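Local atomic coordinates of Lmo0305 protein (Listeria monocytogenes, PDB entry 3PJ0), a protein that is of unknown function but belongs to the beta-eliminating lyase family, with the aminotransferase-like fold of pyridoxal phosphate proteins and a covalently held pyridoxal phosphate. Residues A[63-69]-A[216-222]; A[76-80]-A[174-178]; A[59-63]-A[192-197]; A[49-53]-A[246-250]. All blocks are in the same frame, centred on the assembly; numbering follows the deposited sequence. Where two conformers were deposited one is given.

In the fold
Helix 48-61 opens the path. Its first turns (49-53) meet helix 243-256 in interaction 4, which closes the widest loop and encloses the other three. Its last turn and the residues after it (59-63) meet helix 192-196 in interaction 3. The next strand, 65-69, pairs with strand 216-220 in interaction 1. Helix 72-87 follows and lies against strand 173-178 in interaction 2. Interaction 2 nests within interactions 1 and 3, whereas interactions 1 and 3 cross, since their segments alternate, and share K63. Together they tie helices on both faces of the seven-stranded sheet to its strands, from edge strand 65-69 to 173-178: F69 and L218 touch interaction 2, while F68 and A219 touch interactions 4 and 3.

Interaction 1: A[63-69]-A[216-222]; sequences KQSAVFF and AILAGND
Q64 reaches over the start of the helix that follows strand 216-220, and its atoms can be followed from CB to OE1. CB lies 3.8 Å from G220 O; CG comes beside N221 OD1 at 4.1 Å. The chain runs on extended (chi2 -173°), which carries the amide to D222. CD is 3.9 Å from D222 N, and OE1 accepts the backbone N-H of that residue at 2.9 Å. This bond is nearly straight (173° at the hydrogen) and lies in the carbonyl plane of the amide. It ties the loop before strand 65-69 to the first turn of helix 222-234. A water joins Q64 N to N221 OD1. The S65 OG to D222 OD1 bond involves two residues with alternate conformers and is doubtful.

Beyond the loop the strands pair antiparallel, 155° between their directions. S65 with G220, V67 with L218 and F69 with A216 are hydrogen-bonded pairs; A66 with A219 and F68 with I217 are non-hydrogen-bonded. A66 CB packs on I217 CG2 at 3.7 Å, and A216 O sits 3.4 Å above the F68 ring plane, toward its rim. F69 and L218 run alongside each other on one face of the sheet, CE2 of F69 being 3.8 Å from L218 CD2.

Strand 65-69 is an edge strand of the seven-stranded sheet, and 216-220, bonded to 201-205 on its other side, is the strand that runs against the rest. Helix 48-61 packs on A66, I217 and A219; helices 72-87 and 222-234 cover F69 and L218.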
loop_
_atom_site.group_PDB
_atom_site.type_symbol
_atom_site.label_atom_id
_atom_site.label_comp_id
_atom_site.label_asym_id
_atom_site.label_seq_id
_atom_site.Cartn_x
_atom_site.Cartn_y
_atom_site.Cartn_z
ATOM N N LYS A 63 -3.221 3.073 23.640
ATOM C CA LYS A 63 -3.730 1.748 23.283
ATOM C C LYS A 63 -2.633 0.693 23.474
ATOM O O LYS A 63 -1.430 1.014 23.480
ATOM C CB LYS A 63 -4.268 1.735 21.844
ATOM C CG LYS A 63 -5.421 2.681 21.565
ATOM C CD LYS A 63 -6.581 2.412 22.502
ATOM C CE LYS A 63 -7.736 3.415 22.334
ATOM N NZ LYS A 63 -8.836 3.025 23.296
ATOM N N GLN A 64 -3.042 -0.561 23.634
ATOM C CA GLN A 64 -2.087 -1.647 23.859
ATOM C C GLN A 64 -1.133 -1.867 22.683
ATOM O O GLN A 64 0.055 -2.109 22.868
ATOM C CB GLN A 64 -2.824 -2.972 24.139
ATOM C CG GLN A 64 -3.675 -3.030 25.420
ATOM C CD GLN A 64 -4.225 -4.439 25.689
ATOM O OE1 GLN A 64 -4.424 -5.236 24.761
ATOM N NE2 GLN A 64 -4.469 -4.752 26.977
ATOM N N SER A 65 -1.650 -1.791 21.464
ATOM C CA SER A 65 -0.792 -1.959 20.314
ATOM C C SER A 65 -1.404 -1.317 19.085
ATOM O O SER A 65 -2.543 -0.827 19.103
ATOM C CB SER A 65 -0.428 -3.437 20.078
ATOM O OG SER A 65 -1.547 -4.241 19.766
ATOM N N ALA A 66 -0.626 -1.331 18.016
ATOM C CA ALA A 66 -0.989 -0.655 16.772
ATOM C C ALA A 66 -0.355 -1.369 15.611
ATOM O O ALA A 66 0.602 -2.141 15.784
ATOM C CB ALA A 66 -0.517 0.814 16.789
ATOM N N VAL A 67 -0.903 -1.100 14.425
ATOM C CA VAL A 67 -0.392 -1.662 13.198
ATOM C C VAL A 67 -0.316 -0.551 12.162
ATOM O O VAL A 67 -1.273 0.224 11.957
ATOM C CB VAL A 67 -1.235 -2.872 12.681
ATOM C CG1 VAL A 67 -2.685 -2.572 12.737
ATOM C CG2 VAL A 67 -0.783 -3.305 11.255
ATOM N N PHE A 68 0.833 -0.476 11.511
ATOM C CA PHE A 68 1.018 0.494 10.457
ATOM C C PHE A 68 0.428 -0.026 9.139
ATOM O O PHE A 68 0.809 -1.105 8.642
ATOM C CB PHE A 68 2.500 0.876 10.292
ATOM C CG PHE A 68 2.708 2.012 9.327
ATOM C CD1 PHE A 68 2.666 3.312 9.773
ATOM C CD2 PHE A 68 2.904 1.772 7.965
ATOM C CE1 PHE A 68 2.846 4.382 8.895
ATOM C CE2 PHE A 68 3.064 2.821 7.074
ATOM C CZ PHE A 68 3.026 4.140 7.536
ATOM N N PHE A 69 -0.474 0.769 8.560
ATOM C CA PHE A 69 -1.155 0.454 7.305
ATOM C C PHE A 69 -0.811 1.398 6.149
ATOM O O PHE A 69 -0.614 2.572 6.371
ATOM C CB PHE A 69 -2.671 0.574 7.514
ATOM C CG PHE A 69 -3.349 -0.698 8.009
ATOM C CD1 PHE A 69 -3.729 -1.690 7.108
ATOM C CD2 PHE A 69 -3.638 -0.881 9.362
ATOM C CE1 PHE A 69 -4.364 -2.851 7.555
ATOM C CE2 PHE A 69 -4.333 -2.057 9.808
ATOM C CZ PHE A 69 -4.664 -3.028 8.906
ATOM N N ALA A 216 -0.955 5.238 7.639
ATOM C CA ALA A 216 -1.961 5.196 8.668
ATOM C C ALA A 216 -1.554 4.267 9.789
ATOM O O ALA A 216 -0.776 3.314 9.597
ATOM C CB ALA A 216 -3.260 4.676 8.052
ATOM N N ILE A 217 -2.100 4.530 10.954
ATOM C CA ILE A 217 -1.957 3.637 12.092
ATOM C C ILE A 217 -3.364 3.282 12.537
ATOM O O ILE A 217 -4.239 4.148 12.601
ATOM C CB ILE A 217 -1.234 4.293 13.306
ATOM C CG1 ILE A 217 0.276 4.207 13.157
ATOM C CG2 ILE A 217 -1.620 3.585 14.650
ATOM C CD1 ILE A 217 0.895 2.862 13.570
ATOM N N LEU A 218 -3.574 1.995 12.813
ATOM C CA LEU A 218 -4.807 1.504 13.435
ATOM C C LEU A 218 -4.353 0.963 14.797
ATOM O O LEU A 218 -3.419 0.135 14.871
ATOM C CB LEU A 218 -5.446 0.394 12.630
ATOM C CG LEU A 218 -6.726 -0.230 13.160
ATOM C CD1 LEU A 218 -7.911 0.754 13.144
ATOM C CD2 LEU A 218 -7.081 -1.531 12.344
ATOM N N ALA A 219 -5.015 1.420 15.858
ATOM C CA ALA A 219 -4.656 1.018 17.211
ATOM C C ALA A 219 -5.857 0.539 18.058
ATOM O O ALA A 219 -7.017 0.964 17.869
ATOM C CB ALA A 219 -3.923 2.195 17.931
ATOM N N GLY A 220 -5.544 -0.319 19.031
ATOM C CA GLY A 220 -6.550 -0.848 19.953
ATOM C C GLY A 220 -5.960 -1.958 20.792
ATOM O O GLY A 220 -4.764 -1.986 21.009
ATOM N N ASN A 221 -6.800 -2.854 21.289
ATOM C CA ASN A 221 -6.304 -3.952 22.105
ATOM C C ASN A 221 -5.456 -4.888 21.259
ATOM O O ASN A 221 -5.638 -4.955 20.022
ATOM C CB ASN A 221 -7.462 -4.748 22.715
ATOM C CG ASN A 221 -8.157 -4.011 23.842
ATOM O OD1 ASN A 221 -7.677 -2.987 24.346
ATOM N ND2 ASN A 221 -9.293 -4.554 24.272
ATOM N N ASP A 222 -4.538 -5.589 21.931
ATOM C CA ASP A 222 -3.669 -6.598 21.314
ATOM C C ASP A 222 -4.434 -7.577 20.419
ATOM O O ASP A 222 -4.080 -7.789 19.245
ATOM C CB ASP A 222 -2.959 -7.429 22.395
ATOM C CG ASP A 222 -1.797 -6.709 23.047
ATOM O OD1 ASP A 222 -1.291 -5.711 22.492
ATOM O OD2 ASP A 222 -1.342 -7.189 24.117
HETATM O O HOH W 1 -6.030 -0.821 23.967
#

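Interaction 2: A[76-80]-A[174-178]; sequences QQIAL and LHLDG
Q76 and H175 meet through an amide oxygen and an imidazole N-H: NE2 of H175 donates to OE1 of Q76 at 2.7 Å. The oxygen lies almost in the ring plane, at the imidazole edge, whereas the donor is tilted 20° from the plane of the amide, and the bond is moderately bent (146° at the hydrogen). The other end of the same amide is held as well, because NE2 of Q76 donates to OD2 of D177 at 3.0 Å. That carboxylate oxygen is met from above its plane, the amide and carboxylate planes standing nearly perpendicular. The two bonds together set which end of the amide is oxygen: OE1 toward H175 and NE2 toward D177, consistent with both donors.

Away from this polar knot the contact loosens, still within the buried interior. A79 CB touches H175 CE1 at 3.7 Å, approaching the ring obliquely, and L80 CD2 stands 4.3 Å from H175 CB. A chi1 of 175° swings the imidazole off the strand toward the helix, where NE2 can meet Q76. The ring is fixed from its far side too, since ND1 is hydrogen-bonded to S201 OG.

D177 OD2 also hydrogen-bonds N1 of the pyridoxal ring carried by the modified residue at position 208. Q76, and H175 behind it, thus form successive shells around this aspartate; an aspartate bonded to the pyridine nitrogen is a hallmark of the aminotransferase-like cofactor site.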
loop_
_atom_site.group_PDB
_atom_site.type_symbol
_atom_site.label_atom_id
_atom_site.label_comp_id
_atom_site.label_asym_id
_atom_site.label_seq_id
_atom_site.Cartn_x
_atom_site.Cartn_y
_atom_site.Cartn_z
ATOM N N GLN A 76 -9.708 1.011 8.047
ATOM C CA GLN A 76 -11.044 1.218 8.652
ATOM C C GLN A 76 -12.077 0.171 8.228
ATOM O O GLN A 76 -12.859 -0.261 9.060
ATOM C CB GLN A 76 -11.531 2.630 8.436
ATOM C CG GLN A 76 -10.673 3.639 9.146
ATOM C CD GLN A 76 -11.419 4.925 9.405
ATOM O OE1 GLN A 76 -11.690 5.277 10.560
ATOM N NE2 GLN A 76 -11.812 5.612 8.330
ATOM N N GLN A 77 -12.066 -0.236 6.952
ATOM C CA GLN A 77 -12.931 -1.355 6.515
ATOM C C GLN A 77 -12.625 -2.600 7.377
ATOM O O GLN A 77 -13.532 -3.347 7.793
ATOM C CB GLN A 77 -12.642 -1.697 5.075
ATOM C CG GLN A 77 -13.112 -0.708 4.064
ATOM C CD GLN A 77 -12.734 -1.201 2.694
ATOM O OE1 GLN A 77 -12.742 -2.420 2.453
ATOM N NE2 GLN A 77 -12.415 -0.266 1.773
ATOM N N ILE A 78 -11.329 -2.838 7.602
ATOM C CA ILE A 78 -10.868 -3.949 8.444
ATOM C C ILE A 78 -11.330 -3.807 9.897
ATOM O O ILE A 78 -11.819 -4.788 10.489
ATOM C CB ILE A 78 -9.315 -4.104 8.365
ATOM C CG1 ILE A 78 -8.940 -4.596 6.978
ATOM C CG2 ILE A 78 -8.748 -5.066 9.468
ATOM C CD1 ILE A 78 -7.404 -4.528 6.677
ATOM N N ALA A 79 -11.240 -2.602 10.469
ATOM C CA ALA A 79 -11.658 -2.391 11.851
ATOM C C ALA A 79 -13.135 -2.774 12.005
ATOM O O ALA A 79 -13.495 -3.510 12.933
ATOM C CB ALA A 79 -11.405 -0.896 12.301
ATOM N N LEU A 80 -13.982 -2.276 11.102
ATOM C CA LEU A 80 -15.433 -2.518 11.172
ATOM C C LEU A 80 -15.768 -4.009 10.979
ATOM O O LEU A 80 -16.677 -4.532 11.670
ATOM C CB LEU A 80 -16.197 -1.619 10.170
ATOM C CG LEU A 80 -16.012 -0.090 10.371
ATOM C CD1 LEU A 80 -16.797 0.727 9.396
ATOM C CD2 LEU A 80 -16.328 0.316 11.853
ATOM N N LEU A 174 -17.149 1.287 19.459
ATOM C CA LEU A 174 -17.041 2.674 19.008
ATOM C C LEU A 174 -15.669 2.808 18.376
ATOM O O LEU A 174 -14.657 2.490 19.023
ATOM C CB LEU A 174 -17.216 3.661 20.177
ATOM C CG LEU A 174 -17.576 5.125 19.814
ATOM C CD1 LEU A 174 -18.940 5.238 19.140
ATOM C CD2 LEU A 174 -17.505 6.061 21.059
ATOM N N HIS A 175 -15.651 3.235 17.104
ATOM C CA HIS A 175 -14.443 3.397 16.303
ATOM C C HIS A 175 -14.231 4.851 15.897
ATOM O O HIS A 175 -15.160 5.501 15.388
ATOM C CB HIS A 175 -14.503 2.556 14.995
ATOM C CG HIS A 175 -13.328 2.808 14.097
ATOM N ND1 HIS A 175 -12.094 2.241 14.328
ATOM C CD2 HIS A 175 -13.186 3.600 13.001
ATOM C CE1 HIS A 175 -11.246 2.662 13.408
ATOM N NE2 HIS A 175 -11.874 3.506 12.602
ATOM N N LEU A 176 -13.002 5.347 16.094
ATOM C CA LEU A 176 -12.638 6.714 15.743
ATOM C C LEU A 176 -11.939 6.841 14.406
ATOM O O LEU A 176 -10.876 6.265 14.215
ATOM C CB LEU A 176 -11.723 7.329 16.828
ATOM C CG LEU A 176 -11.105 8.722 16.567
ATOM C CD1 LEU A 176 -12.215 9.739 16.295
ATOM C CD2 LEU A 176 -10.225 9.182 17.740
ATOM N N ASP A 177 -12.589 7.534 13.462
ATOM C CA ASP A 177 -11.955 7.950 12.237
ATOM C C ASP A 177 -11.219 9.217 12.671
ATOM O O ASP A 177 -11.786 10.307 12.749
ATOM C CB ASP A 177 -12.939 8.203 11.061
ATOM C CG ASP A 177 -12.214 8.635 9.790
ATOM O OD1 ASP A 177 -11.090 9.172 9.909
ATOM O OD2 ASP A 177 -12.741 8.402 8.676
ATOM N N GLY A 178 -9.953 9.034 13.004
ATOM C CA GLY A 178 -9.096 10.080 13.476
ATOM C C GLY A 178 -8.108 10.538 12.428
ATOM O O GLY A 178 -6.966 10.894 12.761
#

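Interaction 3: A[59-63]-A[192-197]; sequences KILGK and AEEICA
K63 NZ is gripped by two backbone oxygens, that of C196 at 3.0 Å and that of F199 just beyond the short helix. The ammonium reaches C196 O from above the carbonyl plane, 46° out of it. Its chain turns at chi2 (-57°) and then runs straight, which brings CE within 3.3 Å of C196 O as well.

Below this polar tie the last turn of helix 48-61 lies along the short helix 192-196. L61 CD2 rests 3.9 Å from C196 SG and 4.1 Å from A192 CB, so one methyl branch touches two residues a helical turn apart. L61 O also comes 3.5 Å from C196 CB. On the outer side G62 ends its helix in a Schellman motif, its phi being positive; the absence of a side chain leaves room for CG of E193, 3.8 Å from G62 CA. Here the fit is completed by solvent: a water donates to I60 O at 2.7 Å and accepts from E193 N at 3.0 Å, bridging two backbone atoms that are themselves badly aligned for a direct bond.

The end of helix 48-61 and the short helix 192-196 stand on one face of the central sheet. L61 packs on V202 and V204 of strand 201-205 and on A219 of strand 216-220, while C196 touches V202 from the second helix and is backed by L181.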
loop_
_atom_site.group_PDB
_atom_site.type_symbol
_atom_site.label_atom_id
_atom_site.label_comp_id
_atom_site.label_asym_id
_atom_site.label_seq_id
_atom_site.Cartn_x
_atom_site.Cartn_y
_atom_site.Cartn_z
ATOM N N LYS A 59 1.499 4.140 22.186
ATOM C CA LYS A 59 1.651 4.818 23.484
ATOM C C LYS A 59 1.014 6.234 23.485
ATOM O O LYS A 59 0.326 6.625 24.437
ATOM C CB LYS A 59 3.124 4.875 23.878
ATOM C CG LYS A 59 3.400 5.520 25.216
ATOM C CD LYS A 59 4.856 5.380 25.562
ATOM C CE LYS A 59 5.167 5.875 26.953
ATOM N NZ LYS A 59 6.633 5.776 27.220
ATOM N N ILE A 60 1.222 6.980 22.399
ATOM C CA ILE A 60 0.617 8.321 22.241
ATOM C C ILE A 60 -0.932 8.275 22.220
ATOM O O ILE A 60 -1.597 9.145 22.760
ATOM C CB ILE A 60 1.144 9.003 20.962
ATOM C CG1 ILE A 60 2.577 9.513 21.196
ATOM C CG2 ILE A 60 0.266 10.166 20.571
ATOM C CD1 ILE A 60 3.342 9.798 19.907
ATOM N N LEU A 61 -1.482 7.217 21.649
ATOM C CA LEU A 61 -2.923 7.034 21.611
ATOM C C LEU A 61 -3.495 6.283 22.806
ATOM O O LEU A 61 -4.728 6.144 22.928
ATOM C CB LEU A 61 -3.317 6.323 20.331
ATOM C CG LEU A 61 -2.851 6.970 19.010
ATOM C CD1 LEU A 61 -3.265 6.092 17.841
ATOM C CD2 LEU A 61 -3.435 8.390 18.922
ATOM N N GLY A 62 -2.626 5.845 23.719
ATOM C CA GLY A 62 -3.064 5.123 24.930
ATOM C C GLY A 62 -3.691 3.758 24.672
ATOM O O GLY A 62 -4.566 3.318 25.413
ATOM N N LYS A 63 -3.221 3.073 23.640
ATOM C CA LYS A 63 -3.730 1.748 23.283
ATOM C C LYS A 63 -2.633 0.693 23.474
ATOM O O LYS A 63 -1.430 1.014 23.480
ATOM C CB LYS A 63 -4.268 1.735 21.844
ATOM C CG LYS A 63 -5.421 2.681 21.565
ATOM C CD LYS A 63 -6.581 2.412 22.502
ATOM C CE LYS A 63 -7.736 3.415 22.334
ATOM N NZ LYS A 63 -8.836 3.025 23.296
ATOM N N ALA A 192 -4.425 13.311 22.814
ATOM C CA ALA A 192 -4.822 12.263 21.887
ATOM C C ALA A 192 -5.299 11.047 22.672
ATOM O O ALA A 192 -6.313 10.451 22.314
ATOM C CB ALA A 192 -3.680 11.901 20.968
ATOM N N GLU A 193 -4.578 10.691 23.734
ATOM C CA GLU A 193 -4.936 9.561 24.596
ATOM C C GLU A 193 -6.317 9.739 25.216
ATOM O O GLU A 193 -7.125 8.809 25.240
ATOM C CB GLU A 193 -3.879 9.359 25.694
ATOM C CG GLU A 193 -4.216 8.268 26.675
ATOM C CD GLU A 193 -3.072 7.925 27.635
ATOM O OE1 GLU A 193 -2.064 8.654 27.687
ATOM O OE2 GLU A 193 -3.204 6.910 28.346
ATOM N N GLU A 194 -6.587 10.927 25.743
ATOM C CA GLU A 194 -7.883 11.203 26.373
ATOM C C GLU A 194 -9.032 11.021 25.404
ATOM O O GLU A 194 -10.015 10.371 25.736
ATOM C CB GLU A 194 -7.936 12.608 26.974
ATOM C CG GLU A 194 -7.188 12.728 28.263
ATOM C CD GLU A 194 -7.300 14.108 28.865
ATOM O OE1 GLU A 194 -6.663 15.051 28.337
ATOM O OE2 GLU A 194 -8.046 14.252 29.844
ATOM N N ILE A 195 -8.890 11.557 24.194
ATOM C CA ILE A 195 -9.925 11.437 23.172
ATOM C C ILE A 195 -10.107 9.965 22.765
ATOM O O ILE A 195 -11.226 9.451 22.717
ATOM C CB ILE A 195 -9.570 12.313 21.926
ATOM C CG1 ILE A 195 -9.551 13.800 22.298
ATOM C CG2 ILE A 195 -10.568 12.146 20.763
ATOM C CD1 ILE A 195 -8.866 14.675 21.221
ATOM N N CYS A 196 -8.990 9.289 22.509
ATOM C CA CYS A 196 -9.030 7.892 22.079
ATOM C C CYS A 196 -9.529 6.917 23.152
ATOM O O CYS A 196 -9.983 5.804 22.809
ATOM C CB CYS A 196 -7.663 7.441 21.599
ATOM S SG CYS A 196 -7.141 8.238 20.069
ATOM N N ALA A 197 -9.429 7.318 24.423
ATOM C CA ALA A 197 -9.885 6.482 25.549
ATOM C C ALA A 197 -11.385 6.181 25.514
ATOM O O ALA A 197 -11.851 5.249 26.195
ATOM C CB ALA A 197 -9.520 7.118 26.906
HETATM O O HOH W 2 -1.668 11.537 24.008
HETATM O O HOH W 3 -6.584 5.933 24.949
#

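Interaction 4: A[49-53]-A[246-250]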
loop_
_atom_site.group_PDB
_atom_site.type_symbol
_atom_site.label_atom_id
_atom_site.label_comp_id
_atom_site.label_asym_id
_atom_site.label_seq_id
_atom_site.Cartn_x
_atom_site.Cartn_y
_atom_site.Cartn_z
ATOM N N VAL A 49 12.269 -0.841 12.513
ATOM C CA VAL A 49 11.759 0.403 11.932
ATOM C C VAL A 49 10.224 0.489 12.021
ATOM O O VAL A 49 9.713 1.537 12.388
ATOM C CB VAL A 49 12.283 0.720 10.498
ATOM C CG1 VAL A 49 11.911 -0.349 9.503
ATOM C CG2 VAL A 49 11.721 2.071 10.020
ATOM N N ILE A 50 9.518 -0.612 11.746
ATOM C CA ILE A 50 8.063 -0.616 11.828
ATOM C C ILE A 50 7.570 -0.833 13.261
ATOM O O ILE A 50 6.667 -0.134 13.731
ATOM C CB ILE A 50 7.412 -1.635 10.836
ATOM C CG1 ILE A 50 5.880 -1.452 10.819
ATOM C CG2 ILE A 50 7.807 -3.084 11.168
ATOM C CD1 ILE A 50 5.157 -2.339 9.804
ATOM N N GLU A 51 8.166 -1.776 13.974
ATOM C CA GLU A 51 7.735 -2.084 15.347
ATOM C C GLU A 51 7.901 -0.917 16.301
ATOM O O GLU A 51 7.015 -0.670 17.132
ATOM C CB GLU A 51 8.483 -3.299 15.894
ATOM C CG GLU A 51 8.191 -4.551 15.124
ATOM C CD GLU A 51 8.856 -5.775 15.711
ATOM O OE1 GLU A 51 8.990 -5.804 16.966
ATOM O OE2 GLU A 51 9.198 -6.698 14.922
ATOM N N ASP A 52 9.020 -0.196 16.198
ATOM C CA ASP A 52 9.236 0.965 17.043
ATOM C C ASP A 52 8.199 2.061 16.765
ATOM O O ASP A 52 7.743 2.708 17.696
ATOM C CB ASP A 52 10.639 1.529 16.887
ATOM C CG ASP A 52 11.729 0.551 17.365
ATOM O OD1 ASP A 52 11.410 -0.528 17.861
ATOM O OD2 ASP A 52 12.904 0.859 17.169
ATOM N N PHE A 53 7.840 2.272 15.492
ATOM C CA PHE A 53 6.868 3.318 15.172
ATOM C C PHE A 53 5.489 2.925 15.676
ATOM O O PHE A 53 4.762 3.751 16.241
ATOM C CB PHE A 53 6.820 3.617 13.677
ATOM C CG PHE A 53 5.957 4.798 13.329
ATOM C CD1 PHE A 53 6.336 6.075 13.701
ATOM C CD2 PHE A 53 4.764 4.625 12.639
ATOM C CE1 PHE A 53 5.505 7.175 13.399
ATOM C CE2 PHE A 53 3.959 5.695 12.325
ATOM C CZ PHE A 53 4.339 6.982 12.695
ATOM N N ILE A 246 6.888 4.854 6.615
ATOM C CA ILE A 246 7.081 4.917 8.093
ATOM C C ILE A 246 8.074 6.017 8.476
ATOM O O ILE A 246 7.791 6.879 9.325
ATOM C CB ILE A 246 7.577 3.568 8.687
ATOM C CG1 ILE A 246 6.514 2.480 8.510
ATOM C CG2 ILE A 246 7.908 3.689 10.203
ATOM C CD1 ILE A 246 7.120 1.083 8.603
ATOM N N LEU A 247 9.232 6.014 7.825
ATOM C CA LEU A 247 10.237 7.064 8.110
ATOM C C LEU A 247 9.712 8.493 7.885
ATOM O O LEU A 247 9.987 9.394 8.709
ATOM C CB LEU A 247 11.533 6.821 7.359
ATOM C CG LEU A 247 12.270 5.523 7.757
ATOM C CD1 LEU A 247 13.393 5.237 6.764
ATOM C CD2 LEU A 247 12.772 5.483 9.256
ATOM N N SER A 248 9.039 8.718 6.746
ATOM C CA SER A 248 8.463 10.021 6.452
ATOM C C SER A 248 7.333 10.365 7.427
ATOM O O SER A 248 7.225 11.531 7.836
ATOM C CB SER A 248 7.990 10.137 4.995
ATOM O OG SER A 248 7.154 9.060 4.650
ATOM N N ALA A 249 6.515 9.377 7.806
ATOM C CA ALA A 249 5.426 9.621 8.792
ATOM C C ALA A 249 6.009 10.069 10.113
ATOM O O ALA A 249 5.603 11.071 10.663
ATOM C CB ALA A 249 4.550 8.356 9.012
ATOM N N ASP A 250 7.028 9.376 10.568
ATOM C CA ASP A 250 7.679 9.730 11.859
ATOM C C ASP A 250 8.378 11.102 11.784
ATOM O O ASP A 250 8.249 11.930 12.690
ATOM C CB ASP A 250 8.636 8.626 12.263
ATOM C CG ASP A 250 8.910 8.601 13.759
ATOM O OD1 ASP A 250 8.132 9.188 14.548
ATOM O OD2 ASP A 250 9.925 7.986 14.141
#
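F53 lays its side chain against one flank of helix 243-256, where F53 and I246 run antiparallel past one another. I246 CG2 meets F53 CB at 3.6 Å, and the ring runs on until CZ touches A249 CB at 3.9 Å. A chi1 of -173° turns the ring away from its own backbone N and across to the partner helix, where it lies among I246, A249 and D250. D250 stands at its rim: OD1 is 3.5 Å from F53 CE1 and close to the ring plane, with the carboxylate turned 64° from the ring. That oxygen is claimed by K56, one turn beyond F53, in a salt bridge, so the carboxylate both borders the phenyl edge and links the two helices by charge.

The segments of helices 48-61 and 243-256 run roughly in the same direction, 33° apart with axes 10.5 Å from each other at closest approach. This is helix-helix packing beside the central sheet of the aminotransferase-like fold. I246 is central to it, its two branches serving different partners. CD1 abuts I50 CB at 3.5 Å, a closeness that is tentative because I50 has two conformers, while CG2, besides meeting F53, comes 3.6 Å from V49 O. At the outer end V49 CG2 meets L247 CD2 at 3.7 Å, their side chains roughly perpendicular.

F68 of the edge strand 65-69 packs against I50 and I246. F53 also makes an edge-to-face contact with F206, and L247 packs on V25 of the second subunit.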